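Local atomic coordinates of Myo-inositol phosphohydrolase (Mitsuokella multacida, PDB entry 4WU3), a protein that probably removes phosphate groups from inositol hexakisphosphate and related inositol phosphates, as a phytase of the protein tyrosine phosphatase-like family. Residues Ile341-Thr346 with Ala471-Asp476; Ala394-Gly399 with Gln495-Asn500; Gln423-Val428 with Leu453-Ser458; Gly427-Asn432 with Val485-Val490. The protein carries 2 engineered substitutions. All coordinates share one frame; numbering follows the deposited sequence.

Contact 1: residues Ile341-Thr346 with Ala471-Asp476; sequences IWRLDT and AELDKD. With 4IP (inositol-(1,3,4,5)-tetrakisphosphate), chain F.
Arg343 and Leu473 meet where two parallel neighbours of a mixed sheet, strands 342-346 and 467-471, run out toward the inositol phosphate pocket of a protein tyrosine phosphatase-like phytase. The backbones are joined on both flanks of Arg343: Ala471 N donates to Trp342 O, and Leu344 N to Ala471 O at 2.8 Å. The second bond is almost straight at N-H (173°), although the donor sits well above the carbonyl plane. The loop that follows strand 467-471 flanks the arginine.

From CB the Arg343 side chain is stretched out, CG anti to the backbone N (chi1 171°) and the rest extended to NE, a shape that carries the guanidinium from the strand to the ligand. Arg343 CG lies 4.1 Å from Leu473 CG. CD and then NE pass Leu473 CD1, which covers one face of the guanidinium; the two side chains cross at about a right angle. NE also donates to a water in the guanidinium plane, which accepts from Leu473 N and gives a hydrogen to Leu344 O. At the tip, Arg343 NH1 bonds O5P of inositol-(1,3,4,5)-tetrakisphosphate at 3.2 Å and, weakly, O6P, while Arg343 NH2 reaches O6P at 2.6 Å. Ser540, Arg546 and Lys477 are among the other residues holding this ligand, so the arginine belongs to a cluster of donors suited to a polyanion. A second water accepts from Arg343 NH2 at 2.9 Å and donates to Leu473 O at 2.7 Å.

Contact 2: residues Ala394-Gly399 with Gln495-Asn500; sequences AEFSNG and QLVEKN
The start of helix 398-411 and the end of helix 493-499 pack together here: Phe396, from the connection before helix 398-411, and Asn398, at its first turn, meet Leu496 and Val497 of helix 493-499. In Phe396 a chi1 of 47° puts CG between the backbone N and the carbonyl carbon; the ring offers its edge to the other helix. Val497 CG2 touches that edge, 3.9 Å from Phe396 CZ, and Leu496 CD2 lies farther along it, near the ring plane. The phenyl group and the valine cross at about a right angle.

Both helices flank the five-stranded mixed sheet of the phosphatase-like domain: Ile418 of strand 416-422 touches Phe396 as well as Val497, and His539, at the end of the central strand, meets the phenylalanine ring edge-to-face. Ser397 is the N-cap of helix 398-411, its side chain capping a backbone N of the first turn; its OG also bonds Glu400 OE1.

Toward the surface the apolar contact gives way to amides. Asn398 OD1 lies 3.5 Å from Leu496 CD1, a van der Waals approach, and takes a hydrogen from a water at 2.8 Å. That water also accepts from Asn500 ND2, and so links the two asparagines, which make no direct bond. Asn500 ND2 also donates to Leu496 O at 3.0 Å, the carbonyl oxygen lying in its amide plane, which fixes the amide's rotation. Gln402 NE2 donates to both Asn398 OD1 and Asn500 OD1.

Contact 3: residues Gln423-Val428 with Leu453-Ser458; sequences QETHGV and LKDENS
The backbone of Thr425, at the entry to strand 426-429, comes within 5.0 Å of Glu456 in helix 449-463, measured between CA atoms, and two successive helix residues, Asp455 and Glu456, reach across with their carboxylates. Thr425 OG1 donates to Asp455 OD1 at 2.6 Å, approaching on the anti side and 23° out of the carboxylate plane. The methyl CG2 of Thr425 turns to the helix backbone, 3.7 Å from Glu456 CA.

Glu456 is anti about chi1 (-166°) and extended beyond CG, which brings its carboxylate up to the backbone of His426. Glu456 OE2 accepts from His426 N at 2.8 Å in a nearly straight bond (172°), again on the anti side. His426 O is also close to OE2 but is a second acceptor, and a water that donates to His426 O gives only a weak bond to Glu456 OE1. Arg506 forms a salt bridge with Glu456 OE1, which would probably offset its charge. The imidazole plane of His426 stands almost perpendicular to this carboxylate, and His426 CD2 lies 3.3 Å from Glu456 OE2; its NE2 is hydrogen-bonded to Asp420 instead.

Two neighbouring carboxylates, that of Glu456 buried, thus tie helix 449-463 to residues Thr425 and His426. Glu424 pairs with Arg546, a residue of the inositol tetrakisphosphate pocket, which places this helix-sheet junction next to the ligand site of the phosphatase-like domain.

Contact 4: residues Gly427-Asn432 with Val485-Val490; sequences GVFNGN and VKIESV
Phe429 packs against Ile487 and Val490 on the inner side of this contact, while Asn430 spans its outer side, where Lys486 and Glu488 are exposed. Phe429 and Val490 form an antiparallel non-hydrogen-bonded pair, and their side chains lie next to each other, pointing the same way, with Phe429 CD1 3.8 Å from Val490 CG2. Ile487 CG2 sits over one face of the Phe429 ring in a CH-pi contact, 4.2 Å from the ring centroid. Leu460 of helix 449-463 touches both Phe429 and Val490, adding to the apolar core between sheet and helix.

The outer half is polar. Asn430 and Gly431 are the central residues of a type I' beta turn, Phe429 to Asn432, that joins strands 426-429 and 432-438 as a hairpin. Asn430 has CG beside its backbone N (chi1 -57°), which sends the amide across to the segment 485-490. Asn430 OD1 accepts from Glu488 N at 2.7 Å, in the carbonyl plane on a lone pair, and from Ser489 N at 2.9 Å, nearly along the C=O axis. Asn430 ND2 donates to Lys486 O at 3.0 Å. Near Ser489 OG a water accepts from Gly431 N at 3.0 Å.

With Asn430 N also bonded to Ser489 O at 2.8 Å, one asparagine makes four hydrogen bonds to three residues. Its amide meets the backbone N-H groups of Glu488 and Ser489 and the carbonyl of Lys486, where the chain passes from strand 484-486 into a loop, and three bonds to the side chain fix which end is oxygen.

Overall arrangement
All four contacts belong to the C-terminal phosphatase-like half of the chain. Contacts 1, 3 and 4 reach one six-stranded mixed sheet, with centres 14 to 16 Å apart; contacts 3 and 4 share Gly427 and Val428 of strand 426-429. Contact 2 lies beside the five-stranded sheet, its centre about 13 Å from that of contact 4, and Asn398 N probably bonds Gly431 O between them. Along the chain contact 3 is nested within the loops closed by contacts 1 and 2, whereas contacts 1 and 4 cross. Trp342 packs on Phe429, joining those two. Segments far apart in sequence thus form one half of the protein, and contact 1 supplies Arg343 to its ligand pocket.

Contact 1: residues Ile341-Thr346 with Ala471-Asp476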
# COMPACT_ATOMS: atom_id res chain seq x y z
N ILE A 341 -29.84 -4.38 -6.48
CA ILE A 341 -30.71 -4.31 -7.66
C ILE A 341 -31.59 -5.54 -7.80
O ILE A 341 -31.22 -6.65 -7.39
CB ILE A 341 -29.87 -4.15 -8.95
CG1 ILE A 341 -30.74 -3.68 -10.12
CG2 ILE A 341 -29.17 -5.45 -9.31
CD1 ILE A 341 -29.97 -3.35 -11.38
N TRP A 342 -32.77 -5.35 -8.37
CA TRP A 342 -33.61 -6.48 -8.74
C TRP A 342 -33.18 -6.97 -10.12
O TRP A 342 -33.33 -6.29 -11.14
CB TRP A 342 -35.09 -6.12 -8.72
CG TRP A 342 -35.66 -6.01 -7.34
CD1 TRP A 342 -36.04 -4.87 -6.71
CD2 TRP A 342 -35.92 -7.09 -6.43
NE1 TRP A 342 -36.51 -5.17 -5.44
CE2 TRP A 342 -36.45 -6.52 -5.25
CE3 TRP A 342 -35.74 -8.48 -6.48
CZ2 TRP A 342 -36.81 -7.29 -4.14
CZ3 TRP A 342 -36.09 -9.24 -5.38
CH2 TRP A 342 -36.63 -8.65 -4.23
N ARG A 343 -32.62 -8.17 -10.14
CA ARG A 343 -32.18 -8.81 -11.35
C ARG A 343 -33.34 -9.58 -11.94
O ARG A 343 -34.08 -10.25 -11.23
CB ARG A 343 -31.06 -9.77 -11.00
CG ARG A 343 -30.63 -10.69 -12.13
CD ARG A 343 -29.57 -11.66 -11.64
NE ARG A 343 -28.80 -12.23 -12.74
CZ ARG A 343 -27.80 -13.10 -12.58
NH1 ARG A 343 -27.44 -13.50 -11.36
NH2 ARG A 343 -27.15 -13.57 -13.63
N LEU A 344 -33.49 -9.48 -13.25
CA LEU A 344 -34.40 -10.33 -14.00
C LEU A 344 -33.73 -11.67 -14.30
O LEU A 344 -32.91 -11.75 -15.21
CB LEU A 344 -34.79 -9.64 -15.30
CG LEU A 344 -35.59 -10.46 -16.31
CD1 LEU A 344 -36.89 -10.96 -15.70
CD2 LEU A 344 -35.86 -9.59 -17.53
N ASP A 345 -34.07 -12.71 -13.54
CA ASP A 345 -33.46 -14.03 -13.72
C ASP A 345 -33.96 -14.67 -14.99
O ASP A 345 -33.20 -15.22 -15.77
CB ASP A 345 -33.79 -14.95 -12.54
CG ASP A 345 -33.03 -14.58 -11.27
OD1 ASP A 345 -31.98 -13.93 -11.38
OD2 ASP A 345 -33.50 -14.93 -10.17
N THR A 346 -35.28 -14.62 -15.19
CA THR A 346 -35.88 -15.18 -16.38
C THR A 346 -37.25 -14.57 -16.63
O THR A 346 -38.07 -14.41 -15.72
CB THR A 346 -35.95 -16.73 -16.33
OG1 THR A 346 -36.57 -17.23 -17.53
CG2 THR A 346 -36.73 -17.20 -15.13
N ALA A 471 -33.81 -5.55 -14.12
CA ALA A 471 -32.98 -5.59 -15.32
C ALA A 471 -32.25 -6.91 -15.46
O ALA A 471 -31.84 -7.53 -14.48
CB ALA A 471 -31.98 -4.45 -15.27
N GLU A 472 -32.09 -7.35 -16.70
CA GLU A 472 -31.21 -8.45 -16.99
C GLU A 472 -29.77 -7.94 -16.84
O GLU A 472 -29.47 -6.79 -17.19
CB GLU A 472 -31.44 -8.97 -18.40
CG GLU A 472 -30.61 -10.20 -18.74
CD GLU A 472 -30.83 -10.66 -20.17
OE1 GLU A 472 -31.67 -10.04 -20.87
OE2 GLU A 472 -30.17 -11.63 -20.60
N LEU A 473 -28.90 -8.79 -16.31
CA LEU A 473 -27.49 -8.44 -16.20
C LEU A 473 -26.69 -9.00 -17.37
O LEU A 473 -26.95 -10.11 -17.82
CB LEU A 473 -26.91 -8.95 -14.89
CG LEU A 473 -27.58 -8.46 -13.63
CD1 LEU A 473 -26.81 -8.98 -12.42
CD2 LEU A 473 -27.67 -6.94 -13.63
N ASP A 474 -25.73 -8.22 -17.86
CA ASP A 474 -24.84 -8.66 -18.95
C ASP A 474 -23.63 -9.44 -18.40
O ASP A 474 -23.55 -9.74 -17.21
CB ASP A 474 -24.40 -7.47 -19.82
CG ASP A 474 -23.57 -6.44 -19.06
OD1 ASP A 474 -22.86 -6.80 -18.09
OD2 ASP A 474 -23.63 -5.26 -19.44
N LYS A 475 -22.70 -9.75 -19.29
CA LYS A 475 -21.51 -10.52 -18.93
C LYS A 475 -20.72 -9.86 -17.79
O LYS A 475 -20.04 -10.55 -17.02
CB LYS A 475 -20.62 -10.70 -20.17
CG LYS A 475 -19.30 -11.41 -19.92
CD LYS A 475 -19.49 -12.79 -19.32
CE LYS A 475 -18.15 -13.48 -19.08
NZ LYS A 475 -18.29 -14.74 -18.28
N ASP A 476 -20.81 -8.54 -17.67
CA ASP A 476 -20.09 -7.80 -16.64
C ASP A 476 -20.97 -7.53 -15.41
O ASP A 476 -20.57 -6.78 -14.50
CB ASP A 476 -19.56 -6.48 -17.20
CG ASP A 476 -18.60 -6.68 -18.38
OD1 ASP A 476 -17.80 -7.63 -18.34
OD2 ASP A 476 -18.65 -5.88 -19.34
C1 4IP F . -24.07 -20.39 -11.52
O1 4IP F . -24.98 -21.49 -11.57
C2 4IP F . -24.78 -19.11 -11.92
O2 4IP F . -25.39 -19.27 -13.19
C3 4IP F . -23.81 -17.93 -12.01
O3 4IP F . -24.52 -16.76 -12.41
C4 4IP F . -22.67 -18.21 -12.98
O4 4IP F . -21.75 -17.12 -12.94
C5 4IP F . -21.95 -19.50 -12.59
O5 4IP F . -20.92 -19.80 -13.53
C6 4IP F . -22.93 -20.68 -12.50
O6 4IP F . -22.23 -21.86 -12.09
P1 4IP F . -25.97 -21.86 -10.35
O1P 4IP F . -25.06 -22.40 -9.28
O2P 4IP F . -26.90 -22.87 -10.98
O3P 4IP F . -26.65 -20.55 -10.02
P3 4IP F . -24.48 -15.43 -11.50
O4P 4IP F . -23.03 -15.31 -11.08
O5P 4IP F . -25.44 -15.74 -10.37
O6P 4IP F . -24.93 -14.32 -12.42
P4 4IP F . -21.25 -16.36 -14.28
O7P 4IP F . -22.51 -16.06 -15.05
O8P 4IP F . -20.57 -15.13 -13.74
O9P 4IP F . -20.33 -17.38 -14.94
P5 4IP F . -19.53 -20.44 -13.02
OPF 4IP F . -19.35 -19.94 -11.59
OPG 4IP F . -18.52 -19.90 -14.01
OPH 4IP F . -19.76 -21.94 -13.11
O HOH W 1 -29.65 -11.55 -15.47
O HOH W 2 -27.03 -12.32 -16.23

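Contact 2: residues Ala394-Gly399 with Gln495-Asn500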
# COMPACT_ATOMS: atom_id res chain seq x y z
N ALA A 394 -32.43 -24.08 -14.79
CA ALA A 394 -32.31 -22.72 -14.31
C ALA A 394 -33.59 -22.32 -13.58
O ALA A 394 -34.56 -23.08 -13.54
CB ALA A 394 -32.07 -21.77 -15.47
N GLU A 395 -33.58 -21.14 -12.98
CA GLU A 395 -34.78 -20.61 -12.37
C GLU A 395 -35.90 -20.53 -13.41
O GLU A 395 -35.63 -20.46 -14.61
CB GLU A 395 -34.51 -19.22 -11.79
CG GLU A 395 -35.69 -18.65 -11.03
CD GLU A 395 -35.98 -19.42 -9.76
OE1 GLU A 395 -35.34 -19.16 -8.73
OE2 GLU A 395 -36.86 -20.29 -9.79
N PHE A 396 -37.14 -20.55 -12.94
CA PHE A 396 -38.31 -20.53 -13.84
C PHE A 396 -39.28 -19.40 -13.50
O PHE A 396 -39.61 -19.16 -12.33
CB PHE A 396 -39.06 -21.88 -13.79
CG PHE A 396 -39.31 -22.40 -12.40
CD1 PHE A 396 -40.34 -21.90 -11.63
CD2 PHE A 396 -38.50 -23.39 -11.87
CE1 PHE A 396 -40.56 -22.37 -10.35
CE2 PHE A 396 -38.72 -23.88 -10.59
CZ PHE A 396 -39.76 -23.37 -9.83
N SER A 397 -39.74 -18.72 -14.54
CA SER A 397 -40.87 -17.83 -14.45
C SER A 397 -42.14 -18.68 -14.38
O SER A 397 -42.07 -19.91 -14.52
CB SER A 397 -40.93 -16.98 -15.71
OG SER A 397 -41.02 -17.81 -16.84
N ASN A 398 -43.29 -18.04 -14.21
CA ASN A 398 -44.58 -18.75 -14.21
C ASN A 398 -44.80 -19.54 -15.49
O ASN A 398 -45.19 -20.71 -15.46
CB ASN A 398 -45.75 -17.78 -14.05
CG ASN A 398 -47.09 -18.50 -14.07
OD1 ASN A 398 -47.23 -19.59 -13.51
ND2 ASN A 398 -48.07 -17.90 -14.73
N GLY A 399 -44.55 -18.89 -16.61
CA GLY A 399 -44.75 -19.51 -17.91
C GLY A 399 -43.89 -20.74 -18.08
O GLY A 399 -44.28 -21.69 -18.74
N GLN A 495 -44.99 -20.09 -3.04
CA GLN A 495 -46.38 -19.80 -3.33
C GLN A 495 -46.72 -20.19 -4.74
O GLN A 495 -47.71 -20.86 -4.97
CB GLN A 495 -46.68 -18.31 -3.14
CG GLN A 495 -46.76 -17.89 -1.69
CD GLN A 495 -46.92 -16.40 -1.51
OE1 GLN A 495 -46.27 -15.59 -2.18
NE2 GLN A 495 -47.80 -16.01 -0.60
N LEU A 496 -45.88 -19.78 -5.70
CA LEU A 496 -46.08 -20.18 -7.09
C LEU A 496 -46.12 -21.71 -7.26
O LEU A 496 -47.00 -22.24 -7.93
CB LEU A 496 -44.98 -19.60 -7.99
CG LEU A 496 -45.08 -20.00 -9.47
CD1 LEU A 496 -46.42 -19.54 -10.06
CD2 LEU A 496 -43.92 -19.42 -10.26
N VAL A 497 -45.15 -22.40 -6.68
CA VAL A 497 -45.04 -23.85 -6.86
C VAL A 497 -46.22 -24.60 -6.22
O VAL A 497 -46.78 -25.51 -6.82
CB VAL A 497 -43.71 -24.38 -6.29
CG1 VAL A 497 -43.78 -25.88 -6.08
CG2 VAL A 497 -42.56 -24.04 -7.24
N GLU A 498 -46.61 -24.21 -5.02
CA GLU A 498 -47.64 -24.95 -4.30
C GLU A 498 -49.01 -24.72 -4.91
O GLU A 498 -49.80 -25.66 -5.07
CB GLU A 498 -47.61 -24.61 -2.81
CG GLU A 498 -46.37 -25.17 -2.13
CD GLU A 498 -46.26 -24.80 -0.66
OE1 GLU A 498 -47.07 -23.98 -0.18
OE2 GLU A 498 -45.36 -25.33 0.02
N LYS A 499 -49.26 -23.48 -5.30
CA LYS A 499 -50.44 -23.09 -6.08
C LYS A 499 -50.63 -24.00 -7.31
O LYS A 499 -51.76 -24.23 -7.73
CB LYS A 499 -50.27 -21.62 -6.50
CG LYS A 499 -51.21 -21.06 -7.54
CD LYS A 499 -50.79 -19.64 -7.90
CE LYS A 499 -51.62 -19.05 -9.03
NZ LYS A 499 -50.99 -17.81 -9.59
N ASN A 500 -49.54 -24.49 -7.88
CA ASN A 500 -49.61 -25.38 -9.05
C ASN A 500 -49.51 -26.87 -8.71
O ASN A 500 -49.22 -27.71 -9.57
CB ASN A 500 -48.56 -25.00 -10.10
CG ASN A 500 -48.97 -23.79 -10.92
OD1 ASN A 500 -49.71 -23.90 -11.89
ND2 ASN A 500 -48.50 -22.62 -10.52
O HOH W 3 -49.35 -20.18 -11.82

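Contact 3: residues Gln423-Val428 with Leu453-Ser458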
# COMPACT_ATOMS: atom_id res chain seq x y z
N GLN A 423 -29.46 -19.49 -2.06
CA GLN A 423 -29.30 -18.73 -0.83
C GLN A 423 -29.79 -17.30 -1.03
O GLN A 423 -30.38 -16.70 -0.14
CB GLN A 423 -27.84 -18.68 -0.37
CG GLN A 423 -27.70 -17.91 0.93
CD GLN A 423 -26.28 -17.82 1.45
OE1 GLN A 423 -25.37 -17.36 0.75
NE2 GLN A 423 -26.08 -18.22 2.70
N GLU A 424 -29.52 -16.77 -2.21
CA GLU A 424 -29.88 -15.40 -2.54
C GLU A 424 -31.40 -15.23 -2.52
O GLU A 424 -32.14 -16.17 -2.84
CB GLU A 424 -29.31 -15.01 -3.91
CG GLU A 424 -29.88 -15.78 -5.09
CD GLU A 424 -29.04 -16.98 -5.50
OE1 GLU A 424 -28.25 -17.48 -4.67
OE2 GLU A 424 -29.17 -17.44 -6.65
N THR A 425 -31.84 -14.04 -2.15
CA THR A 425 -33.26 -13.71 -2.10
C THR A 425 -33.84 -13.60 -3.52
O THR A 425 -33.27 -12.92 -4.36
CB THR A 425 -33.48 -12.37 -1.36
OG1 THR A 425 -33.44 -12.60 0.05
CG2 THR A 425 -34.82 -11.76 -1.72
N HIS A 426 -34.95 -14.28 -3.77
CA HIS A 426 -35.60 -14.24 -5.08
C HIS A 426 -37.09 -14.48 -4.94
O HIS A 426 -37.58 -14.88 -3.87
CB HIS A 426 -35.03 -15.30 -6.03
CG HIS A 426 -35.37 -16.70 -5.64
ND1 HIS A 426 -36.20 -17.51 -6.39
CD2 HIS A 426 -35.02 -17.43 -4.55
CE1 HIS A 426 -36.32 -18.68 -5.80
NE2 HIS A 426 -35.62 -18.66 -4.68
N GLY A 427 -37.81 -14.24 -6.04
CA GLY A 427 -39.25 -14.43 -6.08
C GLY A 427 -39.80 -14.20 -7.47
O GLY A 427 -39.09 -14.38 -8.45
N VAL A 428 -41.06 -13.80 -7.54
CA VAL A 428 -41.73 -13.58 -8.81
C VAL A 428 -42.42 -12.22 -8.83
O VAL A 428 -43.25 -11.93 -7.97
CB VAL A 428 -42.79 -14.68 -9.08
CG1 VAL A 428 -43.38 -14.55 -10.47
CG2 VAL A 428 -42.17 -16.06 -8.91
N LEU A 453 -35.18 -16.53 4.55
CA LEU A 453 -36.61 -16.47 4.25
C LEU A 453 -37.24 -15.17 4.76
O LEU A 453 -38.16 -14.63 4.12
CB LEU A 453 -37.34 -17.67 4.83
CG LEU A 453 -37.01 -18.99 4.15
CD1 LEU A 453 -37.56 -20.16 4.95
CD2 LEU A 453 -37.54 -18.99 2.72
N LYS A 454 -36.75 -14.67 5.90
CA LYS A 454 -37.24 -13.41 6.45
C LYS A 454 -36.83 -12.22 5.58
O LYS A 454 -37.64 -11.33 5.33
CB LYS A 454 -36.71 -13.21 7.87
CG LYS A 454 -37.19 -11.90 8.47
CD LYS A 454 -36.58 -11.62 9.83
CE LYS A 454 -37.13 -10.32 10.39
NZ LYS A 454 -36.39 -9.88 11.61
N ASP A 455 -35.58 -12.20 5.14
CA ASP A 455 -35.13 -11.18 4.21
C ASP A 455 -35.96 -11.25 2.94
O ASP A 455 -36.41 -10.24 2.44
CB ASP A 455 -33.64 -11.36 3.89
CG ASP A 455 -33.12 -10.35 2.88
OD1 ASP A 455 -33.32 -10.55 1.66
OD2 ASP A 455 -32.50 -9.35 3.29
N GLU A 456 -36.19 -12.47 2.44
CA GLU A 456 -36.93 -12.68 1.20
C GLU A 456 -38.36 -12.16 1.28
O GLU A 456 -38.81 -11.39 0.43
CB GLU A 456 -36.94 -14.17 0.82
CG GLU A 456 -37.39 -14.48 -0.60
CD GLU A 456 -36.91 -15.85 -1.07
OE1 GLU A 456 -37.58 -16.85 -0.74
OE2 GLU A 456 -35.85 -15.93 -1.75
N ASN A 457 -39.10 -12.60 2.29
CA ASN A 457 -40.49 -12.20 2.41
C ASN A 457 -40.60 -10.69 2.52
O ASN A 457 -41.50 -10.07 1.94
CB ASN A 457 -41.15 -12.89 3.59
CG ASN A 457 -41.44 -14.36 3.31
OD1 ASN A 457 -42.06 -14.69 2.30
ND2 ASN A 457 -41.01 -15.23 4.20
N SER A 458 -39.66 -10.10 3.26
CA SER A 458 -39.70 -8.68 3.55
C SER A 458 -39.46 -7.84 2.31
O SER A 458 -40.16 -6.85 2.06
CB SER A 458 -38.66 -8.33 4.61
OG SER A 458 -38.72 -6.96 4.95
O HOH W 4 -39.25 -16.91 -3.46

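Contact 4: residues Gly427-Asn432 with Val485-Val490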
# COMPACT_ATOMS: atom_id res chain seq x y z
N GLY A 427 -37.81 -14.24 -6.04
CA GLY A 427 -39.25 -14.43 -6.08
C GLY A 427 -39.80 -14.20 -7.47
O GLY A 427 -39.09 -14.38 -8.45
N VAL A 428 -41.06 -13.80 -7.54
CA VAL A 428 -41.73 -13.58 -8.81
C VAL A 428 -42.42 -12.22 -8.83
O VAL A 428 -43.25 -11.93 -7.97
CB VAL A 428 -42.79 -14.68 -9.08
CG1 VAL A 428 -43.38 -14.55 -10.47
CG2 VAL A 428 -42.17 -16.06 -8.91
N PHE A 429 -42.05 -11.40 -9.81
CA PHE A 429 -42.70 -10.11 -10.07
C PHE A 429 -43.43 -10.17 -11.39
O PHE A 429 -42.79 -10.37 -12.42
CB PHE A 429 -41.66 -8.99 -10.19
CG PHE A 429 -41.00 -8.60 -8.90
CD1 PHE A 429 -41.46 -9.09 -7.69
CD2 PHE A 429 -39.94 -7.72 -8.91
CE1 PHE A 429 -40.86 -8.73 -6.50
CE2 PHE A 429 -39.34 -7.34 -7.72
CZ PHE A 429 -39.79 -7.85 -6.52
N ASN A 430 -44.75 -9.97 -11.38
CA ASN A 430 -45.55 -9.99 -12.62
C ASN A 430 -45.34 -11.23 -13.47
O ASN A 430 -45.42 -11.17 -14.70
CB ASN A 430 -45.24 -8.78 -13.51
CG ASN A 430 -45.45 -7.45 -12.81
OD1 ASN A 430 -46.23 -7.34 -11.87
ND2 ASN A 430 -44.76 -6.42 -13.28
N GLY A 431 -45.05 -12.36 -12.84
CA GLY A 431 -44.83 -13.60 -13.56
C GLY A 431 -43.38 -13.87 -13.88
O GLY A 431 -43.02 -14.99 -14.27
N ASN A 432 -42.53 -12.85 -13.74
CA ASN A 432 -41.10 -12.98 -14.03
C ASN A 432 -40.31 -13.37 -12.79
O ASN A 432 -40.57 -12.86 -11.71
CB ASN A 432 -40.52 -11.66 -14.56
CG ASN A 432 -41.25 -11.13 -15.76
OD1 ASN A 432 -41.37 -11.79 -16.79
ND2 ASN A 432 -41.75 -9.91 -15.64
N VAL A 485 -40.16 -0.46 -14.00
CA VAL A 485 -41.38 -1.12 -14.41
C VAL A 485 -42.26 -1.23 -13.18
O VAL A 485 -41.77 -1.33 -12.06
CB VAL A 485 -41.11 -2.51 -15.02
CG1 VAL A 485 -40.23 -2.38 -16.26
CG2 VAL A 485 -40.48 -3.45 -14.00
N LYS A 486 -43.56 -1.16 -13.40
CA LYS A 486 -44.52 -1.18 -12.30
C LYS A 486 -44.71 -2.61 -11.82
O LYS A 486 -45.02 -3.50 -12.61
CB LYS A 486 -45.85 -0.59 -12.78
CG LYS A 486 -46.89 -0.42 -11.68
CD LYS A 486 -46.50 0.70 -10.73
CE LYS A 486 -47.58 0.94 -9.70
NZ LYS A 486 -48.90 1.19 -10.36
N ILE A 487 -44.52 -2.84 -10.53
CA ILE A 487 -44.66 -4.18 -9.97
C ILE A 487 -46.10 -4.39 -9.54
O ILE A 487 -46.53 -3.87 -8.51
CB ILE A 487 -43.72 -4.39 -8.77
CG1 ILE A 487 -42.27 -4.08 -9.15
CG2 ILE A 487 -43.83 -5.82 -8.26
CD1 ILE A 487 -41.83 -4.73 -10.45
N GLU A 488 -46.85 -5.17 -10.33
CA GLU A 488 -48.28 -5.38 -10.08
C GLU A 488 -48.52 -6.61 -9.20
O GLU A 488 -49.26 -6.53 -8.23
CB GLU A 488 -49.05 -5.52 -11.40
CG GLU A 488 -48.96 -4.32 -12.33
CD GLU A 488 -49.92 -3.19 -11.97
OE1 GLU A 488 -50.66 -3.31 -10.97
OE2 GLU A 488 -49.93 -2.17 -12.69
N SER A 489 -47.90 -7.74 -9.53
CA SER A 489 -48.05 -8.94 -8.70
C SER A 489 -46.72 -9.46 -8.14
O SER A 489 -45.68 -9.41 -8.81
CB SER A 489 -48.75 -10.05 -9.48
OG SER A 489 -47.92 -10.55 -10.51
N VAL A 490 -46.79 -9.97 -6.92
CA VAL A 490 -45.61 -10.46 -6.22
C VAL A 490 -45.88 -11.76 -5.45
O VAL A 490 -46.74 -11.79 -4.57
CB VAL A 490 -45.11 -9.40 -5.22
CG1 VAL A 490 -43.93 -9.94 -4.42
CG2 VAL A 490 -44.72 -8.13 -5.96
O HOH W 5 -45.89 -12.50 -9.96